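Local coordinates for D-2-hydroxyacid dehydrogensase protein (Ketogulonicigenium vulgare, PDB 4LSW) that probably catalyses the NAD(P)-dependent interconversion of D-2-hydroxyacids and the corresponding 2-oxoacids, at residues A[148-153]-A[202-207]; A[3-8]-A[43-48]; A[245-250]-A[273-278]. All coordinates share one frame; numbering follows the deposited sequence.

Contact 1. Residues A[148-153]-A[202-207]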
ATOM      1  N   ALA A 148       1.315 -19.537  -9.696  1.00  3.91           N
ATOM      2  CA  ALA A 148       1.408 -18.289  -8.950  1.00  3.67           C
ATOM      3  C   ALA A 148       1.005 -18.497  -7.506  1.00  7.09           C
ATOM      4  O   ALA A 148       0.042 -19.206  -7.227  1.00  7.16           O
ATOM      5  CB  ALA A 148       0.535 -17.207  -9.609  1.00  6.10           C
ATOM      6  N   GLY A 149       1.751 -17.862  -6.607  1.00  5.09           N
ATOM      7  CA  GLY A 149       1.441 -17.911  -5.192  1.00  5.67           C
ATOM      8  C   GLY A 149       1.112 -16.520  -4.704  1.00  3.86           C
ATOM      9  O   GLY A 149       1.724 -15.544  -5.134  1.00  4.92           O
ATOM     10  N   VAL A 150       0.145 -16.435  -3.802  1.00  4.95           N
ATOM     11  CA  VAL A 150      -0.239 -15.166  -3.205  1.00  4.90           C
ATOM     12  C   VAL A 150      -0.010 -15.238  -1.697  1.00  4.94           C
ATOM     13  O   VAL A 150      -0.643 -16.043  -0.996  1.00  5.38           O
ATOM     14  CB  VAL A 150      -1.697 -14.817  -3.536  1.00  5.54           C
ATOM     15  CG1 VAL A 150      -2.092 -13.466  -2.954  1.00  6.77           C
ATOM     16  CG2 VAL A 150      -1.903 -14.819  -5.057  1.00  5.29           C
ATOM     17  N   LEU A 151       0.910 -14.404  -1.210  1.00  4.77           N
ATOM     18  CA  LEU A 151       1.283 -14.373   0.204  1.00  4.76           C
ATOM     19  C   LEU A 151       0.463 -13.294   0.899  1.00  5.69           C
ATOM     20  O   LEU A 151       0.719 -12.092   0.746  1.00  7.80           O
ATOM     21  CB  LEU A 151       2.781 -14.116   0.353  1.00  6.01           C
ATOM     22  CG  LEU A 151       3.308 -14.046   1.782  1.00  6.07           C
ATOM     23  CD1 LEU A 151       2.948 -15.317   2.541  1.00  9.07           C
ATOM     24  CD2 LEU A 151       4.801 -13.861   1.750  1.00 10.12           C
ATOM     25  N   GLY A 152      -0.556 -13.737   1.628  1.00  6.04           N
ATOM     26  CA  GLY A 152      -1.544 -12.840   2.205  1.00  7.01           C
ATOM     27  C   GLY A 152      -2.760 -12.779   1.303  1.00  7.94           C
ATOM     28  O   GLY A 152      -2.711 -12.149   0.246  1.00  8.87           O
ATOM     29  N   LEU A 153      -3.839 -13.443   1.703  1.00  8.48           N
ATOM     30  CA  LEU A 153      -5.049 -13.468   0.883  1.00  6.20           C
ATOM     31  C   LEU A 153      -6.203 -12.720   1.554  1.00  6.81           C
ATOM     32  O   LEU A 153      -7.292 -13.264   1.759  1.00  8.51           O
ATOM     33  CB  LEU A 153      -5.444 -14.903   0.524  1.00  6.08           C
ATOM     34  CG  LEU A 153      -6.309 -14.958  -0.739  1.00  5.51           C
ATOM     35  CD1 LEU A 153      -5.443 -14.948  -1.993  1.00  6.16           C
ATOM     36  CD2 LEU A 153      -7.227 -16.163  -0.703  1.00  7.73           C
ATOM     37  N   PHE A 202       3.382 -13.215  -5.285  1.00  4.48           N
ATOM     38  CA  PHE A 202       2.900 -11.875  -4.973  1.00  5.33           C
ATOM     39  C   PHE A 202       2.905 -11.676  -3.473  1.00  6.09           C
ATOM     40  O   PHE A 202       2.361 -12.501  -2.737  1.00  5.94           O
ATOM     41  CB  PHE A 202       1.468 -11.694  -5.494  1.00  4.41           C
ATOM     42  CG  PHE A 202       1.373 -11.628  -6.989  1.00  4.02           C
ATOM     43  CD1 PHE A 202       1.347 -12.793  -7.755  1.00  5.90           C
ATOM     44  CD2 PHE A 202       1.327 -10.402  -7.632  1.00  4.57           C
ATOM     45  CE1 PHE A 202       1.265 -12.737  -9.138  1.00  5.40           C
ATOM     46  CE2 PHE A 202       1.242 -10.345  -9.018  1.00  6.19           C
ATOM     47  CZ  PHE A 202       1.210 -11.509  -9.765  1.00  6.01           C
ATOM     48  N   VAL A 203       3.496 -10.578  -3.019  1.00  6.05           N
ATOM     49  CA  VAL A 203       3.489 -10.254  -1.599  1.00  5.80           C
ATOM     50  C   VAL A 203       2.416  -9.206  -1.347  1.00  9.25           C
ATOM     51  O   VAL A 203       2.542  -8.044  -1.763  1.00  8.57           O
ATOM     52  CB  VAL A 203       4.849  -9.747  -1.132  1.00  7.27           C
ATOM     53  CG1 VAL A 203       4.826  -9.504   0.371  1.00 11.25           C
ATOM     54  CG2 VAL A 203       5.916 -10.758  -1.490  1.00  8.26           C
ATOM     55  N   THR A 204       1.341  -9.656  -0.706  1.00 10.07           N
ATOM     56  CA  THR A 204       0.150  -8.851  -0.477  1.00 10.06           C
ATOM     57  C   THR A 204      -0.251  -9.006   0.984  1.00 14.23           C
ATOM     58  O   THR A 204      -1.393  -9.312   1.307  1.00 16.68           O
ATOM     59  CB  THR A 204      -0.999  -9.278  -1.425  1.00  8.94           C
ATOM     60  OG1 THR A 204      -1.128 -10.704  -1.420  1.00 11.63           O
ATOM     61  CG2 THR A 204      -0.688  -8.845  -2.843  1.00 12.03           C
ATOM     62  N   LEU A 205       0.729  -8.802   1.858  1.00 11.52           N
ATOM     63  CA  LEU A 205       0.537  -8.858   3.304  1.00 15.72           C
ATOM     64  C   LEU A 205       0.165  -7.477   3.825  1.00 21.22           C
ATOM     65  O   LEU A 205       0.955  -6.539   3.721  1.00 24.11           O
ATOM     66  CB  LEU A 205       1.828  -9.304   3.985  1.00 17.01           C
ATOM     67  CG  LEU A 205       2.268 -10.747   3.793  1.00 18.33           C
ATOM     68  CD1 LEU A 205       3.725 -10.925   4.222  1.00 21.18           C
ATOM     69  CD2 LEU A 205       1.355 -11.687   4.575  1.00 21.15           C
ATOM     70  N   ALA A 206      -1.028  -7.364   4.398  1.00 20.57           N
ATOM     71  CA  ALA A 206      -1.557  -6.074   4.828  1.00 27.74           C
ATOM     72  C   ALA A 206      -0.917  -5.590   6.127  1.00 28.86           C
ATOM     73  O   ALA A 206      -0.769  -4.384   6.342  1.00 30.43           O
ATOM     74  CB  ALA A 206      -3.074  -6.138   4.960  1.00 27.73           C
ATOM     75  N   ALA A 207      -0.530  -6.528   6.984  1.00 28.55           N
ATOM     76  CA  ALA A 207       0.103  -6.177   8.254  1.00 30.76           C
ATOM     77  C   ALA A 207       1.516  -6.748   8.346  1.00 31.37           C
ATOM     78  O   ALA A 207       1.987  -7.409   7.421  1.00 29.52           O
ATOM     79  CB  ALA A 207      -0.742  -6.669   9.420  1.00 30.46           C
TER
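L151 and F202 lie at the centre of a short parallel pairing, where two adjacent strands run almost in the same direction. F202 N donates to G149 O at 2.9 Å, and F202 O accepts a hydrogen bond from L151 N at 2.8 Å, nearly straight with 170° at the hydrogen. Past V203 the strand ends, yet T204 N still donates to L151 O. The F202 ring turns its edge to the same carbonyl its backbone uses, with CD1 3.8 Å from G149 O, and the ring packs on V160 and L164 of helix 155-165. All this is buried. The strands belong to a Rossmann-type nucleotide-binding fold: 147-151 appears to be its first strand, and G152 is consistent with the opening glycine of a GxGxxG loop. At G152 the phi of 97° and the closeness of the 204-205 backbone would not suit a side chain. Its carbonyl is taken by a side chain: T204 OG1 donates to G152 O at 2.7 Å, lying in the carbonyl plane. The hydroxyl gets there because chi1 (47°) sets OG1 between the backbone N and the carbonyl carbon, where it also comes within 3.3 Å of V150 CG1. Just past G152, the backbone N of L153 is hydrogen-bonded to D175 OD2. The fit slackens toward L205, which is partly exposed. Its CB starts off alongside rather than at the other strand, yet the branch returns: L205 CD1 rests 4.0 Å from L151 CG, and CD2 is 3.9 Å from G152 CA. Past L205 the chain leaves the pairing for the surface.

Contact 2. Residues A[3-8]-A[43-48]; sequences KPEILQ and GDRIRA
E5 and R45 face each other where the first strand of the chain passes the loop leading into strand 48-52. At its root, E5 CB sits 3.7 Å from R45 O. CG is placed beside the backbone N (chi1 -55°), and the chain then runs extended over the aliphatic part of the arginine. CD of the carboxylate comes 3.5 Å from R45 CD, and the two oxygens straddle that same methylene: E5 OE2 is 3.2 Å from R45 CD, while OE1 lies slightly farther off and takes its hydrogen bond from H27 NE2 of strand 25-28. E5 does not bond the guanidinium. The plane of that group is only 14° from that of the carboxylate, but OE2 stands well out of it, so no N-H points at the oxygen and R45 NE remains 4.0 Å away.

The backbone does the fastening. R47 N donates to E5 O at 3.0 Å, nearly straight, and two residues on L7 N donates to A48 O at 2.9 Å. Between these bonds A48 N is buried without a partner in the model. I46 fills the adjoining ground with two branches, CG2 lying 3.8 Å from L7 CB and CD1 reaching the backbone of I6; on the other face A48 CB meets I6 CG2 at 4.0 Å. This joins strand 5-8 to the start of strand 48-52, its neighbour in the mixed sheet, and F305 of helix 287-306 lies against P4, R47 and A48. R47 meanwhile carries its NE to a salt bridge with E69.

Chemically, then, the charges of E5 and R45 are probably close enough to attract, but they form no salt bridge: the bond from H27 would hold the carboxylate's orientation, and what binds the segments firmly is main chain and hydrocarbon.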
ATOM      1  N   LYS A   3     -18.949  26.431  11.202  1.00 11.98           N
ATOM      2  CA  LYS A   3     -18.029  25.713  10.343  1.00 13.91           C
ATOM      3  C   LYS A   3     -17.036  25.094  11.316  1.00 13.32           C
ATOM      4  O   LYS A   3     -16.103  25.774  11.760  1.00 14.08           O
ATOM      5  CB  LYS A   3     -17.304  26.662   9.387  1.00 16.65           C
ATOM      6  CG  LYS A   3     -18.201  27.348   8.363  1.00 17.88           C
ATOM      7  CD  LYS A   3     -17.371  28.084   7.330  1.00 19.71           C
ATOM      8  CE  LYS A   3     -16.468  27.120   6.592  1.00 18.79           C
ATOM      9  NZ  LYS A   3     -15.637  27.791   5.559  1.00 22.49           N
ATOM     10  N   PRO A   4     -17.254  23.814  11.671  1.00 12.91           N
ATOM     11  CA  PRO A   4     -16.458  23.148  12.709  1.00 12.46           C
ATOM     12  C   PRO A   4     -14.963  23.287  12.466  1.00 14.03           C
ATOM     13  O   PRO A   4     -14.500  23.298  11.322  1.00 13.82           O
ATOM     14  CB  PRO A   4     -16.887  21.684  12.599  1.00 15.28           C
ATOM     15  CG  PRO A   4     -18.287  21.755  12.071  1.00 17.34           C
ATOM     16  CD  PRO A   4     -18.276  22.915  11.106  1.00 16.86           C
ATOM     17  N   GLU A   5     -14.214  23.440  13.547  1.00 14.88           N
ATOM     18  CA  GLU A   5     -12.802  23.716  13.401  1.00 15.07           C
ATOM     19  C   GLU A   5     -12.005  22.431  13.450  1.00 12.41           C
ATOM     20  O   GLU A   5     -12.163  21.603  14.356  1.00 14.13           O
ATOM     21  CB  GLU A   5     -12.330  24.736  14.433  1.00 18.73           C
ATOM     22  CG  GLU A   5     -13.162  26.004  14.368  1.00 21.37           C
ATOM     23  CD  GLU A   5     -12.479  27.199  14.972  1.00 22.57           C
ATOM     24  OE1 GLU A   5     -11.244  27.325  14.834  1.00 23.31           O
ATOM     25  OE2 GLU A   5     -13.191  28.016  15.583  1.00 25.96           O
ATOM     26  N   ILE A   6     -11.181  22.256  12.424  1.00 11.52           N
ATOM     27  CA  ILE A   6     -10.375  21.054  12.293  1.00 10.65           C
ATOM     28  C   ILE A   6      -8.904  21.400  12.060  1.00  9.56           C
ATOM     29  O   ILE A   6      -8.570  22.491  11.590  1.00  9.58           O
ATOM     30  CB  ILE A   6     -10.905  20.135  11.175  1.00 10.25           C
ATOM     31  CG1 ILE A   6     -10.615  20.711   9.794  1.00 12.55           C
ATOM     32  CG2 ILE A   6     -12.403  19.896  11.330  1.00 13.11           C
ATOM     33  CD1 ILE A   6     -11.067  19.784   8.690  1.00 17.13           C
ATOM     34  N   LEU A   7      -8.027  20.477  12.429  1.00  8.72           N
ATOM     35  CA  LEU A   7      -6.596  20.668  12.261  1.00  8.55           C
ATOM     36  C   LEU A   7      -6.098  19.690  11.202  1.00  8.17           C
ATOM     37  O   LEU A   7      -6.265  18.475  11.341  1.00 10.72           O
ATOM     38  CB  LEU A   7      -5.878  20.440  13.595  1.00 10.28           C
ATOM     39  CG  LEU A   7      -4.379  20.763  13.705  1.00  8.81           C
ATOM     40  CD1 LEU A   7      -4.113  22.253  13.586  1.00 11.91           C
ATOM     41  CD2 LEU A   7      -3.849  20.250  15.033  1.00 10.73           C
ATOM     42  N   GLN A   8      -5.515  20.223  10.133  1.00  9.67           N
ATOM     43  CA  GLN A   8      -5.040  19.396   9.023  1.00  9.40           C
ATOM     44  C   GLN A   8      -3.516  19.298   9.079  1.00 10.53           C
ATOM     45  O   GLN A   8      -2.824  20.314   9.113  1.00 10.47           O
ATOM     46  CB  GLN A   8      -5.492  19.996   7.692  1.00 10.41           C
ATOM     47  CG  GLN A   8      -5.116  19.159   6.473  1.00 10.67           C
ATOM     48  CD  GLN A   8      -5.647  19.747   5.189  1.00 13.08           C
ATOM     49  OE1 GLN A   8      -6.718  20.356   5.170  1.00 15.14           O
ATOM     50  NE2 GLN A   8      -4.896  19.584   4.105  1.00 11.51           N
ATOM     51  N   GLY A  43      -5.641  25.232  19.447  1.00 10.66           N
ATOM     52  CA  GLY A  43      -5.746  23.912  20.042  1.00 11.06           C
ATOM     53  C   GLY A  43      -7.066  23.621  20.739  1.00 12.94           C
ATOM     54  O   GLY A  43      -7.678  22.568  20.518  1.00 13.01           O
ATOM     55  N   ASP A  44      -7.521  24.560  21.563  1.00 13.44           N
ATOM     56  CA  ASP A  44      -8.771  24.399  22.297  1.00 12.89           C
ATOM     57  C   ASP A  44      -9.978  24.257  21.385  1.00 12.76           C
ATOM     58  O   ASP A  44     -11.003  23.697  21.780  1.00 16.99           O
ATOM     59  CB  ASP A  44      -9.013  25.603  23.208  1.00 14.51           C
ATOM     60  CG  ASP A  44      -8.185  25.559  24.462  1.00 19.56           C
ATOM     61  OD1 ASP A  44      -7.628  24.483  24.777  1.00 19.26           O
ATOM     62  OD2 ASP A  44      -8.103  26.608  25.141  1.00 18.53           O
ATOM     63  N   ARG A  45      -9.864  24.796  20.177  1.00 10.26           N
ATOM     64  CA  ARG A  45     -10.981  24.792  19.240  1.00 13.35           C
ATOM     65  C   ARG A  45     -11.112  23.514  18.423  1.00 12.70           C
ATOM     66  O   ARG A  45     -12.176  23.244  17.866  1.00 14.71           O
ATOM     67  CB  ARG A  45     -10.865  25.964  18.277  1.00 13.50           C
ATOM     68  CG  ARG A  45     -10.773  27.308  18.968  1.00 15.96           C
ATOM     69  CD  ARG A  45     -11.182  28.397  18.012  1.00 22.98           C
ATOM     70  NE  ARG A  45     -11.080  29.744  18.568  1.00 18.93           N
ATOM     71  CZ  ARG A  45     -12.065  30.376  19.205  1.00 16.48           C
ATOM     72  NH1 ARG A  45     -13.231  29.774  19.410  1.00 16.39           N
ATOM     73  NH2 ARG A  45     -11.876  31.615  19.648  1.00 11.93           N
ATOM     74  N   ILE A  46     -10.036  22.743  18.349  1.00 10.50           N
ATOM     75  CA  ILE A  46      -9.983  21.616  17.424  1.00 11.10           C
ATOM     76  C   ILE A  46     -10.890  20.459  17.840  1.00 10.52           C
ATOM     77  O   ILE A  46     -10.716  19.862  18.900  1.00 12.25           O
ATOM     78  CB  ILE A  46      -8.536  21.105  17.244  1.00  8.50           C
ATOM     79  CG1 ILE A  46      -7.625  22.230  16.748  1.00  9.55           C
ATOM     80  CG2 ILE A  46      -8.506  19.924  16.278  1.00 11.24           C
ATOM     81  CD1 ILE A  46      -8.174  23.009  15.552  1.00 11.07           C
ATOM     82  N   ARG A  47     -11.852  20.141  16.978  1.00 10.34           N
ATOM     83  CA  ARG A  47     -12.768  19.043  17.243  1.00 10.33           C
ATOM     84  C   ARG A  47     -12.405  17.813  16.416  1.00  9.31           C
ATOM     85  O   ARG A  47     -12.764  16.702  16.773  1.00 10.53           O
ATOM     86  CB  ARG A  47     -14.211  19.477  16.995  1.00 15.80           C
ATOM     87  CG  ARG A  47     -14.716  20.499  18.013  1.00 17.22           C
ATOM     88  CD  ARG A  47     -16.082  21.030  17.633  1.00 21.27           C
ATOM     89  NE  ARG A  47     -17.071  19.959  17.575  1.00 20.40           N
ATOM     90  CZ  ARG A  47     -18.238  20.049  16.945  1.00 21.33           C
ATOM     91  NH1 ARG A  47     -18.568  21.164  16.315  1.00 23.45           N
ATOM     92  NH2 ARG A  47     -19.068  19.016  16.943  1.00 25.36           N
ATOM     93  N   ALA A  48     -11.691  18.014  15.311  1.00 10.03           N
ATOM     94  CA  ALA A  48     -11.214  16.877  14.528  1.00  9.24           C
ATOM     95  C   ALA A  48      -9.855  17.162  13.900  1.00  8.46           C
ATOM     96  O   ALA A  48      -9.551  18.304  13.559  1.00  9.09           O
ATOM     97  CB  ALA A  48     -12.221  16.486  13.446  1.00 10.47           C
TER

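Contact 3. Residues A[245-250]-A[273-278]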
ATOM      1  N   ALA A 245      21.032  -9.570  -2.613  1.00 10.75           N
ATOM      2  CA  ALA A 245      22.055 -10.589  -2.796  1.00 10.31           C
ATOM      3  C   ALA A 245      21.573 -11.734  -3.686  1.00  9.39           C
ATOM      4  O   ALA A 245      22.318 -12.237  -4.525  1.00 12.57           O
ATOM      5  CB  ALA A 245      22.514 -11.124  -1.452  1.00  9.89           C
ATOM      6  N   ALA A 246      20.322 -12.140  -3.499  1.00  9.48           N
ATOM      7  CA  ALA A 246      19.777 -13.241  -4.288  1.00  8.66           C
ATOM      8  C   ALA A 246      19.599 -12.855  -5.759  1.00 10.40           C
ATOM      9  O   ALA A 246      19.862 -13.664  -6.648  1.00 10.05           O
ATOM     10  CB  ALA A 246      18.476 -13.726  -3.700  1.00  6.12           C
ATOM     11  N   LEU A 247      19.157 -11.630  -6.012  1.00 10.18           N
ATOM     12  CA  LEU A 247      19.037 -11.154  -7.390  1.00 11.16           C
ATOM     13  C   LEU A 247      20.401 -11.048  -8.061  1.00 13.81           C
ATOM     14  O   LEU A 247      20.555 -11.412  -9.226  1.00 15.09           O
ATOM     15  CB  LEU A 247      18.303  -9.813  -7.447  1.00 10.06           C
ATOM     16  CG  LEU A 247      16.809  -9.903  -7.144  1.00 11.02           C
ATOM     17  CD1 LEU A 247      16.236  -8.563  -6.734  1.00  9.65           C
ATOM     18  CD2 LEU A 247      16.068 -10.438  -8.362  1.00 11.38           C
ATOM     19  N   ALA A 248      21.389 -10.562  -7.311  1.00 11.31           N
ATOM     20  CA  ALA A 248      22.749 -10.449  -7.826  1.00 14.22           C
ATOM     21  C   ALA A 248      23.349 -11.815  -8.166  1.00 13.94           C
ATOM     22  O   ALA A 248      24.043 -11.952  -9.176  1.00 16.90           O
ATOM     23  CB  ALA A 248      23.638  -9.709  -6.815  1.00 14.93           C
ATOM     24  N   ASP A 249      23.067 -12.810  -7.324  1.00 11.29           N
ATOM     25  CA  ASP A 249      23.630 -14.160  -7.433  1.00 12.54           C
ATOM     26  C   ASP A 249      22.934 -15.043  -8.458  1.00 12.87           C
ATOM     27  O   ASP A 249      23.456 -16.089  -8.844  1.00 15.54           O
ATOM     28  CB  ASP A 249      23.505 -14.905  -6.099  1.00 15.22           C
ATOM     29  CG  ASP A 249      24.488 -14.436  -5.058  1.00 19.63           C
ATOM     30  OD1 ASP A 249      25.408 -13.655  -5.389  1.00 17.56           O
ATOM     31  OD2 ASP A 249      24.329 -14.879  -3.901  1.00 16.20           O
ATOM     32  N   GLY A 250      21.729 -14.652  -8.856  1.00 12.63           N
ATOM     33  CA  GLY A 250      20.916 -15.505  -9.703  1.00 13.45           C
ATOM     34  C   GLY A 250      20.098 -16.530  -8.930  1.00 12.15           C
ATOM     35  O   GLY A 250      19.448 -17.379  -9.530  1.00 12.24           O
ATOM     36  N   LEU A 273      20.737  -3.770 -10.796  1.00 22.90           N
ATOM     37  CA  LEU A 273      20.348  -5.129 -11.161  1.00 20.37           C
ATOM     38  C   LEU A 273      19.605  -5.150 -12.500  1.00 22.21           C
ATOM     39  O   LEU A 273      18.830  -4.242 -12.790  1.00 26.54           O
ATOM     40  CB  LEU A 273      19.504  -5.742 -10.041  1.00 21.45           C
ATOM     41  CG  LEU A 273      20.221  -5.848  -8.691  1.00 18.93           C
ATOM     42  CD1 LEU A 273      19.232  -5.921  -7.531  1.00 19.16           C
ATOM     43  CD2 LEU A 273      21.146  -7.055  -8.689  1.00 19.64           C
ATOM     44  N   PRO A 274      19.863  -6.173 -13.329  1.00 23.21           N
ATOM     45  CA  PRO A 274      19.268  -6.271 -14.668  1.00 24.90           C
ATOM     46  C   PRO A 274      17.894  -6.939 -14.679  1.00 23.25           C
ATOM     47  O   PRO A 274      17.266  -7.025 -15.741  1.00 26.57           O
ATOM     48  CB  PRO A 274      20.263  -7.160 -15.413  1.00 28.29           C
ATOM     49  CG  PRO A 274      20.807  -8.061 -14.355  1.00 24.64           C
ATOM     50  CD  PRO A 274      20.849  -7.245 -13.084  1.00 25.54           C
ATOM     51  N   ASN A 275      17.438  -7.391 -13.515  1.00 18.92           N
ATOM     52  CA  ASN A 275      16.216  -8.187 -13.414  1.00 17.42           C
ATOM     53  C   ASN A 275      15.217  -7.606 -12.418  1.00 13.68           C
ATOM     54  O   ASN A 275      14.518  -8.347 -11.714  1.00 12.28           O
ATOM     55  CB  ASN A 275      16.578  -9.605 -12.986  1.00 14.41           C
ATOM     56  CG  ASN A 275      17.522  -9.620 -11.796  1.00 18.65           C
ATOM     57  OD1 ASN A 275      18.056  -8.581 -11.404  1.00 19.77           O
ATOM     58  ND2 ASN A 275      17.732 -10.794 -11.218  1.00 15.68           N
ATOM     59  N   VAL A 276      15.143  -6.283 -12.361  1.00 13.04           N
ATOM     60  CA  VAL A 276      14.265  -5.610 -11.414  1.00 10.31           C
ATOM     61  C   VAL A 276      13.418  -4.549 -12.108  1.00 13.63           C
ATOM     62  O   VAL A 276      13.946  -3.652 -12.773  1.00 12.14           O
ATOM     63  CB  VAL A 276      15.060  -4.933 -10.278  1.00 13.42           C
ATOM     64  CG1 VAL A 276      14.127  -4.146  -9.392  1.00 12.30           C
ATOM     65  CG2 VAL A 276      15.794  -5.957  -9.450  1.00 11.12           C
ATOM     66  N   LEU A 277      12.102  -4.670 -11.964  1.00 10.16           N
ATOM     67  CA  LEU A 277      11.177  -3.631 -12.409  1.00  9.11           C
ATOM     68  C   LEU A 277      10.883  -2.684 -11.254  1.00 10.31           C
ATOM     69  O   LEU A 277      10.369  -3.104 -10.216  1.00 10.26           O
ATOM     70  CB  LEU A 277       9.865  -4.253 -12.895  1.00  9.48           C
ATOM     71  CG  LEU A 277       8.833  -3.244 -13.396  1.00 13.67           C
ATOM     72  CD1 LEU A 277       9.293  -2.734 -14.719  1.00 19.81           C
ATOM     73  CD2 LEU A 277       7.441  -3.873 -13.505  1.00 18.74           C
ATOM     74  N   LEU A 278      11.204  -1.403 -11.425  1.00 10.66           N
ATOM     75  CA  LEU A 278      10.958  -0.414 -10.387  1.00 10.75           C
ATOM     76  C   LEU A 278       9.658   0.362 -10.654  1.00  8.62           C
ATOM     77  O   LEU A 278       9.429   0.798 -11.780  1.00 11.98           O
ATOM     78  CB  LEU A 278      12.126   0.576 -10.342  1.00 12.60           C
ATOM     79  CG  LEU A 278      13.535   0.025 -10.157  1.00 15.65           C
ATOM     80  CD1 LEU A 278      14.563   1.124 -10.468  1.00 18.83           C
ATOM     81  CD2 LEU A 278      13.707  -0.500  -8.748  1.00 15.74           C
TER
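N275 ND2 donates to G253 O, just ahead of strand 254-257, and with that bond in place the amide nitrogen lies against L247. L247 CD2 is 3.3 Å from N275 ND2. The asparagine CG stands between its backbone N and carbonyl carbon (chi1 48°), which brings the amide up toward the helix.

L247 carries the contact. Its CB meets L273 CD1 at 4.0 Å, while its CD1 methyl touches V276 CG2 at 3.8 Å; both residues cross the leucine at about a right angle. The other branch of L273 reaches the backbone of the next residue, A248: L273 CD2 approaches A248 N to 3.8 Å and also brushes A248 CB, where A248 is exposed. L247 also touches A255 of strand 254-257 and L252.

Apart from the amide, the side chains meet through apolar groups. A helix laid over the edge of a parallel sheet in this way belongs to the beta-alpha-beta architecture of Rossmann folds, here with helix 240-249, which links strands 228-231 and 254-257, packing on the loop that enters the outermost strand 276-278 and on that strand's first residue.

Overall arrangement
Along the chain contact 2 closes first, then contact 1, then contact 3, each complete before the next begins. Contacts 1 and 3 share the seven-stranded parallel sheet of the NAD-binding domain: contact 1 joins two inner strands, contact 3 sets a helix against an edge strand, and their centres are 21 Å apart. Contact 2 sits in the separate mixed sheet, with centres 39 Å from contact 1 and 49 Å from contact 3, on the opposite side of the chain's centre from both. The chain returns to that sheet with strand 313-315, so the three contacts sample both lobes expected of a 2-hydroxyacid dehydrogenase, whose active-site cleft in relatives lies between them.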